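Xylulose kinase (Escherichia coli, PDB 2ITM) catalyses the ATP-dependent phosphorylation of D-xylulose to D-xylulose 5-phosphate, accepts 1-deoxy-D-xylulose less efficiently, and works as a homodimer of the FGGY kinase family. Local coordinates at residues W40-P45 against V89-I94; V369-A374 against P467-F472; Q66-L71 against A223-V228; L122-F127 against A273-C278. All coordinates share one frame; numbering follows the deposited sequence.

Contact 1 of 4, residues W40-P45 against V89-I94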
loop_
_atom_site.group_PDB
_atom_site.type_symbol
_atom_site.label_atom_id
_atom_site.label_comp_id
_atom_site.label_asym_id
_atom_site.label_seq_id
_atom_site.Cartn_x
_atom_site.Cartn_y
_atom_site.Cartn_z
ATOM N N TRP A 40 26.891 -7.724 5.170
ATOM C CA TRP A 40 28.132 -8.245 4.636
ATOM C C TRP A 40 27.850 -8.877 3.294
ATOM O O TRP A 40 26.877 -9.606 3.121
ATOM C CB TRP A 40 28.850 -9.222 5.545
ATOM C CG TRP A 40 29.423 -8.613 6.764
ATOM C CD1 TRP A 40 28.918 -7.580 7.475
ATOM C CD2 TRP A 40 30.609 -9.016 7.437
ATOM N NE1 TRP A 40 29.721 -7.304 8.551
ATOM C CE2 TRP A 40 30.769 -8.174 8.547
ATOM C CE3 TRP A 40 31.564 -10.008 7.212
ATOM C CZ2 TRP A 40 31.827 -8.300 9.424
ATOM C CZ3 TRP A 40 32.610 -10.122 8.075
ATOM C CH2 TRP A 40 32.735 -9.278 9.172
ATOM N N SER A 41 28.721 -8.575 2.346
ATOM C CA SER A 41 28.655 -9.131 1.015
ATOM C C SER A 41 30.065 -9.436 0.549
ATOM O O SER A 41 30.855 -8.532 0.331
ATOM C CB SER A 41 27.966 -8.155 0.064
ATOM O OG SER A 41 27.579 -8.788 -1.132
ATOM N N GLU A 42 30.371 -10.726 0.434
ATOM C CA GLU A 42 31.736 -11.139 0.216
ATOM C C GLU A 42 31.816 -12.237 -0.848
ATOM O O GLU A 42 30.882 -12.988 -1.059
ATOM C CB GLU A 42 32.345 -11.667 1.516
ATOM C CG GLU A 42 32.603 -10.590 2.560
ATOM C CD GLU A 42 33.189 -11.163 3.825
ATOM O OE1 GLU A 42 33.054 -12.390 4.021
ATOM O OE2 GLU A 42 33.763 -10.403 4.575
ATOM N N GLN A 43 32.963 -12.312 -1.501
ATOM C CA GLN A 43 33.297 -13.438 -2.349
ATOM C C GLN A 43 34.741 -13.866 -2.162
ATOM O O GLN A 43 35.596 -13.076 -1.799
ATOM C CB GLN A 43 33.014 -13.119 -3.814
ATOM C CG GLN A 43 31.557 -13.173 -4.187
ATOM C CD GLN A 43 31.265 -12.587 -5.548
ATOM O OE1 GLN A 43 30.264 -12.911 -6.155
ATOM N NE2 GLN A 43 32.127 -11.713 -6.014
ATOM N N ASP A 44 34.994 -15.137 -2.414
ATOM C CA ASP A 44 36.351 -15.684 -2.381
ATOM C C ASP A 44 37.021 -15.514 -3.743
ATOM O O ASP A 44 36.568 -16.041 -4.743
ATOM C CB ASP A 44 36.298 -17.149 -1.948
ATOM C CG ASP A 44 37.563 -17.914 -2.266
ATOM O OD1 ASP A 44 37.504 -19.154 -2.257
ATOM O OD2 ASP A 44 38.653 -17.386 -2.523
ATOM N N PRO A 45 38.106 -14.757 -3.764
ATOM C CA PRO A 45 38.706 -14.352 -5.029
ATOM C C PRO A 45 39.122 -15.572 -5.827
ATOM O O PRO A 45 39.193 -15.523 -7.042
ATOM C CB PRO A 45 39.918 -13.524 -4.592
ATOM C CG PRO A 45 39.589 -13.032 -3.271
ATOM C CD PRO A 45 38.748 -14.095 -2.622
ATOM N N VAL A 89 45.850 -14.321 -0.378
ATOM C CA VAL A 89 44.592 -13.671 -0.071
ATOM C C VAL A 89 44.296 -13.668 1.426
ATOM O O VAL A 89 44.097 -14.712 2.022
ATOM C CB VAL A 89 43.429 -14.266 -0.879
ATOM C CG1 VAL A 89 42.118 -13.849 -0.306
ATOM C CG2 VAL A 89 43.516 -13.829 -2.326
ATOM N N LEU A 90 44.267 -12.466 1.968
ATOM C CA LEU A 90 44.276 -12.249 3.400
ATOM C C LEU A 90 42.893 -12.475 4.010
ATOM O O LEU A 90 42.766 -13.052 5.072
ATOM C CB LEU A 90 44.723 -10.827 3.689
ATOM C CG LEU A 90 46.029 -10.564 4.425
ATOM C CD1 LEU A 90 46.783 -11.828 4.752
ATOM C CD2 LEU A 90 46.903 -9.552 3.725
ATOM N N ARG A 91 41.869 -11.996 3.318
ATOM C CA ARG A 91 40.485 -12.226 3.691
ATOM C C ARG A 91 39.602 -12.251 2.471
ATOM O O ARG A 91 40.043 -11.947 1.387
ATOM C CB ARG A 91 40.012 -11.149 4.662
ATOM C CG ARG A 91 39.667 -9.824 4.013
ATOM C CD ARG A 91 39.406 -8.691 4.990
ATOM N NE ARG A 91 38.364 -8.988 5.985
ATOM C CZ ARG A 91 37.192 -9.543 5.727
ATOM N NH1 ARG A 91 36.863 -9.870 4.501
ATOM N NH2 ARG A 91 36.340 -9.767 6.709
ATOM N N PRO A 92 38.346 -12.625 2.636
ATOM C CA PRO A 92 37.420 -12.601 1.510
ATOM C C PRO A 92 37.195 -11.180 0.993
ATOM O O PRO A 92 37.280 -10.232 1.751
ATOM C CB PRO A 92 36.109 -13.180 2.107
ATOM C CG PRO A 92 36.556 -14.005 3.222
ATOM C CD PRO A 92 37.732 -13.287 3.794
ATOM N N ALA A 93 36.948 -11.061 -0.303
ATOM C CA ALA A 93 36.701 -9.771 -0.911
ATOM C C ALA A 93 35.433 -9.119 -0.384
ATOM O O ALA A 93 34.385 -9.723 -0.346
ATOM C CB ALA A 93 36.675 -9.878 -2.417
ATOM N N ILE A 94 35.557 -7.869 0.033
ATOM C CA ILE A 94 34.428 -7.079 0.469
ATOM C C ILE A 94 33.834 -6.282 -0.684
ATOM O O ILE A 94 34.446 -5.341 -1.157
ATOM C CB ILE A 94 34.867 -6.121 1.576
ATOM C CG1 ILE A 94 35.501 -6.879 2.730
ATOM C CG2 ILE A 94 33.719 -5.258 2.033
ATOM C CD1 ILE A 94 36.117 -5.997 3.706
#
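With CG anti to its carbonyl carbon (chi1 -70°) and the chain extended beyond it, Glu42 reaches across to Arg91, whose side chain starts between its backbone N and carbonyl carbon (chi1 78°) and bends at chi3 to turn its guanidinium back toward the carboxylate. Arg91 NH1 meets Glu42 OE2 at 3.1 Å as a salt bridge; the oxygen is approached from above the carboxylate plane but lies close to the guanidinium plane. Arg91 NH2 adds a weak bond of 3.4 Å to the same Glu42 OE2. Arg100 pairs with this oxygen too, while Arg91 NE is bound by Glu139, so the buried Glu42 and Arg91 each have a second charged partner. Ile94 CD1 lies over one guanidinium face. The backbones of strands 42-43 and 93-94 make a two-stranded antiparallel ladder in the N-terminal FGGY domain. Gln43 and Ala93 are its hydrogen-bonded pair: Gln43 N gives to Ala93 O at 3.2 Å, and Ala93 N to Gln43 O at 2.9 Å. Glu42 and Ile94 form the non-hydrogen-bonded pair. A glutamine in place of this glutamate would probably leave the neighbouring Arg91 and Arg100 without the negative charge between them. Glu42 OE1 lies 3.7 Å from Pro92 CB. Farther along, Pro45 CG packs on Val89 CG1 at 4.0 Å, and Tyr155 of helix 152-161 touches both residues.

Contact 2 of 4, residues V369-A374 against P467-F472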
loop_
_atom_site.group_PDB
_atom_site.type_symbol
_atom_site.label_atom_id
_atom_site.label_comp_id
_atom_site.label_asym_id
_atom_site.label_seq_id
_atom_site.Cartn_x
_atom_site.Cartn_y
_atom_site.Cartn_z
ATOM N N VAL A 369 7.260 5.740 -12.880
ATOM C CA VAL A 369 8.600 5.359 -13.245
ATOM C C VAL A 369 9.198 6.376 -14.206
ATOM O O VAL A 369 10.315 6.811 -14.032
ATOM C CB VAL A 369 8.654 3.951 -13.850
ATOM C CG1 VAL A 369 10.050 3.643 -14.328
ATOM C CG2 VAL A 369 8.194 2.927 -12.855
ATOM N N GLY A 370 8.431 6.753 -15.215
ATOM C CA GLY A 370 8.798 7.844 -16.094
ATOM C C GLY A 370 9.223 9.103 -15.372
ATOM O O GLY A 370 10.263 9.656 -15.655
ATOM N N TYR A 371 8.400 9.549 -14.432
ATOM C CA TYR A 371 8.664 10.771 -13.691
ATOM C C TYR A 371 9.977 10.688 -12.909
ATOM O O TYR A 371 10.763 11.618 -12.911
ATOM C CB TYR A 371 7.513 11.099 -12.745
ATOM C CG TYR A 371 6.180 11.388 -13.398
ATOM C CD1 TYR A 371 6.090 11.996 -14.636
ATOM C CD2 TYR A 371 5.012 11.046 -12.763
ATOM C CE1 TYR A 371 4.879 12.243 -15.213
ATOM C CE2 TYR A 371 3.796 11.288 -13.333
ATOM C CZ TYR A 371 3.728 11.888 -14.556
ATOM O OH TYR A 371 2.506 12.122 -15.095
ATOM N N ALA A 372 10.174 9.556 -12.243
ATOM C CA ALA A 372 11.402 9.255 -11.532
ATOM C C ALA A 372 12.647 9.321 -12.422
ATOM O O ALA A 372 13.609 9.995 -12.100
ATOM C CB ALA A 372 11.294 7.915 -10.865
ATOM N N LEU A 373 12.596 8.622 -13.546
ATOM C CA LEU A 373 13.705 8.567 -14.475
ATOM C C LEU A 373 14.095 9.937 -15.022
ATOM O O LEU A 373 15.260 10.240 -15.161
ATOM C CB LEU A 373 13.409 7.596 -15.614
ATOM C CG LEU A 373 13.290 6.112 -15.258
ATOM C CD1 LEU A 373 12.871 5.286 -16.437
ATOM C CD2 LEU A 373 14.550 5.572 -14.620
ATOM N N ALA A 374 13.100 10.757 -15.331
ATOM C CA ALA A 374 13.325 12.093 -15.857
ATOM C C ALA A 374 13.997 13.009 -14.843
ATOM O O ALA A 374 14.906 13.749 -15.179
ATOM C CB ALA A 374 12.034 12.693 -16.333
ATOM N N PRO A 467 3.157 19.853 -15.171
ATOM C CA PRO A 467 2.488 19.978 -13.878
ATOM C C PRO A 467 2.369 18.666 -13.119
ATOM O O PRO A 467 2.345 18.678 -11.909
ATOM C CB PRO A 467 1.105 20.521 -14.227
ATOM C CG PRO A 467 0.952 20.355 -15.683
ATOM C CD PRO A 467 2.298 20.290 -16.276
ATOM N N ARG A 468 2.303 17.554 -13.832
ATOM C CA ARG A 468 2.319 16.255 -13.191
ATOM C C ARG A 468 3.671 15.908 -12.558
ATOM O O ARG A 468 3.724 15.324 -11.493
ATOM C CB ARG A 468 1.875 15.165 -14.158
ATOM C CG ARG A 468 0.455 15.319 -14.629
ATOM C CD ARG A 468 0.051 14.385 -15.739
ATOM N NE ARG A 468 -1.293 13.859 -15.543
ATOM C CZ ARG A 468 -2.372 14.462 -15.977
ATOM N NH1 ARG A 468 -2.247 15.600 -16.631
ATOM N NH2 ARG A 468 -3.567 13.952 -15.774
ATOM N N ARG A 469 4.747 16.286 -13.241
ATOM C CA ARG A 469 6.110 16.147 -12.739
ATOM C C ARG A 469 6.294 16.940 -11.455
ATOM O O ARG A 469 6.864 16.451 -10.501
ATOM C CB ARG A 469 7.120 16.627 -13.791
ATOM C CG ARG A 469 7.605 15.565 -14.765
ATOM C CD ARG A 469 8.208 16.097 -16.034
ATOM N NE ARG A 469 9.658 16.247 -16.002
ATOM C CZ ARG A 469 10.453 15.615 -15.181
ATOM N NH1 ARG A 469 9.952 14.769 -14.306
ATOM N NH2 ARG A 469 11.754 15.824 -15.223
ATOM N N GLU A 470 5.807 18.174 -11.467
ATOM C CA GLU A 470 5.787 19.037 -10.300
ATOM C C GLU A 470 5.029 18.395 -9.160
ATOM O O GLU A 470 5.463 18.409 -8.035
ATOM C CB GLU A 470 5.121 20.339 -10.685
ATOM C CG GLU A 470 5.313 21.493 -9.736
ATOM C CD GLU A 470 4.627 22.745 -10.248
ATOM O OE1 GLU A 470 4.746 23.037 -11.453
ATOM O OE2 GLU A 470 3.957 23.412 -9.451
ATOM N N THR A 471 3.885 17.828 -9.475
ATOM C CA THR A 471 3.065 17.195 -8.469
ATOM C C THR A 471 3.733 15.941 -7.904
ATOM O O THR A 471 3.818 15.764 -6.703
ATOM C CB THR A 471 1.666 16.897 -9.020
ATOM O OG1 THR A 471 0.924 18.110 -9.110
ATOM C CG2 THR A 471 0.878 16.090 -8.037
ATOM N N PHE A 472 4.213 15.090 -8.797
ATOM C CA PHE A 472 5.062 13.958 -8.441
ATOM C C PHE A 472 6.208 14.292 -7.485
ATOM O O PHE A 472 6.350 13.664 -6.487
ATOM C CB PHE A 472 5.585 13.263 -9.700
ATOM C CG PHE A 472 6.611 12.203 -9.434
ATOM C CD1 PHE A 472 6.238 10.909 -9.185
ATOM C CD2 PHE A 472 7.949 12.505 -9.441
ATOM C CE1 PHE A 472 7.180 9.948 -8.944
ATOM C CE2 PHE A 472 8.886 11.545 -9.198
ATOM C CZ PHE A 472 8.502 10.267 -8.951
HETATM O O HOH W 1 0.169 11.723 -13.568
#
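Two helices of the C-terminal half of this FGGY kinase, 358-381 and 459-479, cross here almost at a right angle, their local axes 10.2 Å apart at a signed angle of -84°. Tyr371 fills the crossing. Its CB sits over the centre of the Phe472 ring, 3.6 Å from the centroid, as a CH-pi contact; the two rings themselves meet obliquely. Phe472 has CG anti to its backbone N (chi1 172°), which carries the ring across to Tyr371 CB and on to Ala372, whose CB lies 4.1 Å from Phe472 CZ. At the far end of the tyrosine, Tyr371 OH lies 3.2 Å from Arg468 CB. A water 2.8 Å from Tyr371 OH also accepts a weak bond from Arg468 NE, and it lies in the plane of both the ring and the guanidinium. On the other flank, Ala374 CB rests over one face of the Arg469 guanidinium, 3.3 Å from Arg469 NH2, and the same nitrogen is held in a salt bridge by Asp378, one turn farther along helix 358-381. Around the crossing, Ile409 of helix 400-410 touches Tyr371 and Ala374, while strand 328-333 meets Phe472 through Leu330 and Pro331.

Contact 3 of 4, residues Q66-L71 against A223-V228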
loop_
_atom_site.group_PDB
_atom_site.type_symbol
_atom_site.label_atom_id
_atom_site.label_comp_id
_atom_site.label_asym_id
_atom_site.label_seq_id
_atom_site.Cartn_x
_atom_site.Cartn_y
_atom_site.Cartn_z
ATOM N N GLN A 66 43.011 -19.756 -30.629
ATOM C CA GLN A 66 44.395 -19.681 -31.056
ATOM C C GLN A 66 44.683 -18.472 -31.937
ATOM O O GLN A 66 45.829 -18.127 -32.144
ATOM C CB GLN A 66 44.838 -20.968 -31.752
ATOM C CG GLN A 66 45.065 -22.167 -30.836
ATOM C CD GLN A 66 46.257 -22.008 -29.904
ATOM O OE1 GLN A 66 46.693 -22.972 -29.283
ATOM N NE2 GLN A 66 46.775 -20.800 -29.799
ATOM N N ASP A 67 43.638 -17.829 -32.439
ATOM C CA ASP A 67 43.803 -16.622 -33.248
ATOM C C ASP A 67 43.426 -15.324 -32.540
ATOM O O ASP A 67 43.361 -14.276 -33.158
ATOM C CB ASP A 67 43.012 -16.734 -34.547
ATOM C CG ASP A 67 43.597 -17.737 -35.500
ATOM O OD1 ASP A 67 44.695 -17.494 -36.027
ATOM O OD2 ASP A 67 43.023 -18.800 -35.766
ATOM N N VAL A 68 43.180 -15.398 -31.244
ATOM C CA VAL A 68 43.035 -14.201 -30.439
ATOM C C VAL A 68 44.331 -13.401 -30.393
ATOM O O VAL A 68 45.402 -13.952 -30.205
ATOM C CB VAL A 68 42.553 -14.529 -29.025
ATOM C CG1 VAL A 68 42.488 -13.287 -28.178
ATOM C CG2 VAL A 68 41.219 -15.200 -29.071
ATOM N N LYS A 69 44.210 -12.092 -30.543
ATOM C CA LYS A 69 45.351 -11.212 -30.665
ATOM C C LYS A 69 45.504 -10.297 -29.450
ATOM O O LYS A 69 46.592 -9.845 -29.143
ATOM C CB LYS A 69 45.239 -10.382 -31.921
ATOM C CG LYS A 69 45.022 -11.207 -33.171
ATOM C CD LYS A 69 44.972 -10.343 -34.414
ATOM C CE LYS A 69 44.535 -11.150 -35.641
ATOM N NZ LYS A 69 44.320 -10.320 -36.853
ATOM N N ALA A 70 44.394 -10.023 -28.776
ATOM C CA ALA A 70 44.420 -9.292 -27.516
ATOM C C ALA A 70 43.260 -9.658 -26.604
ATOM O O ALA A 70 42.246 -10.158 -27.052
ATOM C CB ALA A 70 44.446 -7.803 -27.764
ATOM N N LEU A 71 43.432 -9.390 -25.315
ATOM C CA LEU A 71 42.421 -9.698 -24.313
ATOM C C LEU A 71 42.150 -8.549 -23.341
ATOM O O LEU A 71 43.066 -7.922 -22.839
ATOM C CB LEU A 71 42.783 -10.962 -23.554
ATOM C CG LEU A 71 41.826 -11.403 -22.459
ATOM C CD1 LEU A 71 41.867 -12.891 -22.226
ATOM C CD2 LEU A 71 42.128 -10.660 -21.192
ATOM N N ALA A 223 47.769 -17.964 -27.474
ATOM C CA ALA A 223 49.082 -17.321 -27.374
ATOM C C ALA A 223 49.218 -16.467 -26.116
ATOM O O ALA A 223 48.224 -16.072 -25.536
ATOM C CB ALA A 223 49.347 -16.495 -28.604
ATOM N N THR A 224 50.452 -16.188 -25.710
ATOM C CA THR A 224 50.707 -15.283 -24.599
ATOM C C THR A 224 50.306 -13.869 -24.964
ATOM O O THR A 224 51.133 -12.983 -25.064
ATOM C CB THR A 224 52.178 -15.311 -24.159
ATOM O OG1 THR A 224 53.030 -15.027 -25.269
ATOM C CG2 THR A 224 52.580 -16.682 -23.731
ATOM N N VAL A 225 49.009 -13.688 -25.157
ATOM C CA VAL A 225 48.433 -12.506 -25.768
ATOM C C VAL A 225 48.497 -11.288 -24.839
ATOM O O VAL A 225 48.450 -11.427 -23.631
ATOM C CB VAL A 225 46.975 -12.809 -26.153
ATOM C CG1 VAL A 225 46.009 -11.863 -25.506
ATOM C CG2 VAL A 225 46.804 -12.900 -27.643
ATOM N N PRO A 226 48.600 -10.093 -25.415
ATOM C CA PRO A 226 48.644 -8.862 -24.627
ATOM C C PRO A 226 47.323 -8.553 -23.933
ATOM O O PRO A 226 46.261 -8.799 -24.485
ATOM C CB PRO A 226 48.949 -7.792 -25.668
ATOM C CG PRO A 226 49.054 -8.486 -26.957
ATOM C CD PRO A 226 48.425 -9.802 -26.843
ATOM N N VAL A 227 47.401 -8.040 -22.715
ATOM C CA VAL A 227 46.223 -7.764 -21.921
ATOM C C VAL A 227 46.095 -6.278 -21.640
ATOM O O VAL A 227 47.034 -5.659 -21.189
ATOM C CB VAL A 227 46.274 -8.491 -20.584
ATOM C CG1 VAL A 227 45.083 -8.118 -19.731
ATOM C CG2 VAL A 227 46.386 -9.974 -20.775
ATOM N N VAL A 228 44.924 -5.719 -21.902
ATOM C CA VAL A 228 44.686 -4.319 -21.599
ATOM C C VAL A 228 44.138 -4.095 -20.191
ATOM O O VAL A 228 43.673 -5.014 -19.547
ATOM C CB VAL A 228 43.811 -3.620 -22.654
ATOM C CG1 VAL A 228 44.408 -3.755 -24.043
ATOM C CG2 VAL A 228 42.403 -4.133 -22.607
HETATM O O HOH W 2 45.527 -16.384 -29.049
#
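Leu71 and Val227 are bridged through their backbones, CA to CA 4.9 Å, with Leu71 N giving to Pro226 O and Val228 N to Leu71 O, each at 3.0 Å. This is where strands 70-75 and 226-232, parallel neighbours in the central sheet of the N-terminal domain, come together. Val225 leads in just before the bridge. Its CG1 packs 3.9 Å from Leu71 CB, while its CG2 is turned to the opposing backbone, 3.1 Å from Val68 O and also close to Lys69 O. Leu71 CG and Val227 CG1 are each anti to their own backbone N (chi1 179° and 176°), which lays the two side chains side by side, pointing the same way, with Leu71 CD2 4.2 Å from Val227 CG1. Leu71 also touches Ile3 and Ile5 of strand 2-7. Ahead of the strands a water joins the two segments, donating to Val68 O at 2.7 Å and accepting from Ala223 N at 3.2 Å. Ala70 and Val228 pack on helix 424-436. Pro226 has no N-H to give, and its CD faces Lys69 O; the pairing thus relies on its carbonyl and on the N-H of Val228, with water taking over where the segments have separated.

Contact 4 of 4, residues L122-F127 against A273-C278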
loop_
_atom_site.group_PDB
_atom_site.type_symbol
_atom_site.label_atom_id
_atom_site.label_comp_id
_atom_site.label_asym_id
_atom_site.label_seq_id
_atom_site.Cartn_x
_atom_site.Cartn_y
_atom_site.Cartn_z
ATOM N N LEU A 122 30.814 11.798 -3.134
ATOM C CA LEU A 122 30.458 11.521 -1.764
ATOM C C LEU A 122 30.774 10.097 -1.379
ATOM O O LEU A 122 30.540 9.173 -2.138
ATOM C CB LEU A 122 28.984 11.824 -1.512
ATOM C CG LEU A 122 28.658 12.277 -0.092
ATOM C CD1 LEU A 122 28.135 13.692 -0.070
ATOM C CD2 LEU A 122 27.709 11.327 0.601
ATOM N N MET A 123 31.299 9.942 -0.175
ATOM C CA MET A 123 31.826 8.679 0.272
ATOM C C MET A 123 30.704 7.702 0.557
ATOM O O MET A 123 29.734 8.032 1.217
ATOM C CB MET A 123 32.696 8.884 1.499
ATOM C CG MET A 123 33.484 7.674 1.910
ATOM S SD MET A 123 34.802 7.234 0.790
ATOM C CE MET A 123 35.885 8.620 1.028
ATOM N N MET A 124 30.836 6.501 0.021
ATOM C CA MET A 124 29.856 5.461 0.214
ATOM C C MET A 124 30.538 4.208 0.721
ATOM O O MET A 124 31.699 3.980 0.453
ATOM C CB MET A 124 29.159 5.147 -1.096
ATOM C CG MET A 124 28.554 6.343 -1.767
ATOM S SD MET A 124 26.927 6.748 -1.131
ATOM C CE MET A 124 25.917 5.621 -2.071
ATOM N N PRO A 125 29.790 3.404 1.457
ATOM C CA PRO A 125 30.333 2.232 2.136
ATOM C C PRO A 125 30.732 1.176 1.138
ATOM O O PRO A 125 31.551 0.331 1.447
ATOM C CB PRO A 125 29.153 1.735 2.960
ATOM C CG PRO A 125 28.341 2.891 3.173
ATOM C CD PRO A 125 28.510 3.827 2.026
ATOM N N GLY A 126 30.139 1.241 -0.047
ATOM C CA GLY A 126 30.478 0.369 -1.149
ATOM C C GLY A 126 31.841 0.650 -1.746
ATOM O O GLY A 126 32.410 -0.203 -2.405
ATOM N N PHE A 127 32.358 1.844 -1.508
ATOM C CA PHE A 127 33.651 2.242 -2.024
ATOM C C PHE A 127 34.797 1.637 -1.237
ATOM O O PHE A 127 34.642 1.254 -0.096
ATOM C CB PHE A 127 33.778 3.757 -2.058
ATOM C CG PHE A 127 32.781 4.437 -2.950
ATOM C CD1 PHE A 127 32.615 5.805 -2.903
ATOM C CD2 PHE A 127 32.016 3.717 -3.836
ATOM C CE1 PHE A 127 31.710 6.430 -3.707
ATOM C CE2 PHE A 127 31.113 4.332 -4.635
ATOM C CZ PHE A 127 30.953 5.689 -4.574
ATOM N N ALA A 273 24.388 12.731 -5.516
ATOM C CA ALA A 273 24.058 11.319 -5.612
ATOM C C ALA A 273 24.413 11.131 -7.081
ATOM O O ALA A 273 24.073 10.126 -7.692
ATOM C CB ALA A 273 22.816 10.533 -5.269
ATOM N N VAL A 274 25.098 12.111 -7.646
ATOM C CA VAL A 274 25.791 11.870 -8.879
ATOM C C VAL A 274 27.243 11.526 -8.626
ATOM O O VAL A 274 27.945 12.215 -7.911
ATOM C CB VAL A 274 25.645 13.035 -9.843
ATOM C CG1 VAL A 274 26.348 12.737 -11.123
ATOM C CG2 VAL A 274 24.208 13.288 -10.109
ATOM N N HIS A 275 27.689 10.441 -9.217
ATOM C CA HIS A 275 29.079 10.074 -9.117
ATOM C C HIS A 275 29.918 10.500 -10.299
ATOM O O HIS A 275 29.462 10.510 -11.423
ATOM C CB HIS A 275 29.216 8.601 -8.827
ATOM C CG HIS A 275 28.694 8.229 -7.485
ATOM N ND1 HIS A 275 27.771 7.231 -7.294
ATOM C CD2 HIS A 275 28.931 8.764 -6.270
ATOM C CE1 HIS A 275 27.481 7.147 -6.014
ATOM N NE2 HIS A 275 28.169 8.069 -5.370
ATOM N N SER A 276 31.150 10.878 -9.998
ATOM C CA SER A 276 32.077 11.347 -10.997
ATOM C C SER A 276 33.359 10.532 -10.961
ATOM O O SER A 276 34.038 10.466 -9.947
ATOM C CB SER A 276 32.362 12.836 -10.805
ATOM O OG SER A 276 33.280 13.318 -11.754
ATOM N N PHE A 277 33.661 9.895 -12.071
ATOM C CA PHE A 277 34.842 9.067 -12.209
ATOM C C PHE A 277 35.601 9.340 -13.487
ATOM O O PHE A 277 35.093 9.981 -14.399
ATOM C CB PHE A 277 34.463 7.592 -12.171
ATOM C CG PHE A 277 33.753 7.167 -10.941
ATOM C CD1 PHE A 277 32.531 6.548 -11.015
ATOM C CD2 PHE A 277 34.320 7.361 -9.705
ATOM C CE1 PHE A 277 31.883 6.150 -9.891
ATOM C CE2 PHE A 277 33.678 6.954 -8.573
ATOM C CZ PHE A 277 32.462 6.343 -8.663
ATOM N N CYS A 278 36.813 8.813 -13.569
ATOM C CA CYS A 278 37.493 8.692 -14.836
ATOM C C CYS A 278 36.765 7.707 -15.743
ATOM O O CYS A 278 36.169 6.760 -15.275
ATOM C CB CYS A 278 38.961 8.294 -14.638
ATOM S SG CYS A 278 39.972 9.422 -13.673
HETATM O O HOH W 3 28.796 11.916 -5.206
#
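Phe127 and His275 approach from opposite directions and meet edge-to-face: the phenyl edge points at one face of the imidazole, with the planes 69° and the centroids 5.4 Å apart. With CG anti to the carbonyl carbon (chi1 -62°), Phe127 sends its CZ to 3.7 Å from His275 NE2, toward the rim of the imidazole. Met124 CG lies 4.0 Å from the same His275 NE2, and Met124 CB over the centre of one face of the Phe127 ring; a type I turn from Met124 to Phe127 folds the two together. The contact spans the cleft between the two actin-like ATPase domains of the FGGY fold, joining the loop before helix 128-138 to strand 275-278. An alanine in place of this histidine is likely to deprive the Phe127 edge of the imidazole face it points at and open a gap beside Met124 CG. Phe127 meets the ring of the substrate-binding His78, and the Phe277 side chain approaches the bound D-xylulose to about 4 Å (nearest atoms). Phe277 turns its own edge to Phe127, CZ to CZ 4.4 Å. A water bridges the domains, accepting from Leu122 N and donating to Val274 O, both at 2.9 Å.

From the N terminus, contact 1 closes first, bringing 89-94 back to 40-45 around helix 45-62 and strand 70-75. Contact 3 opens inside that loop at 66-71 and closes at 223-228, so the two cross within the N-terminal domain; it ties neighbouring strands of the central sheet. Contact 4 opens at 122-127, before contact 3 has closed, and ends at 273-278, crossing it in turn and linking the two domains beside the sugar. Contact 2 follows in series, joining two helices of the C-terminal half. Contacts 1 and 4 come within about 6 Å at their nearest atoms, whereas the centres of contacts 2 and 3 lie 48 Å apart.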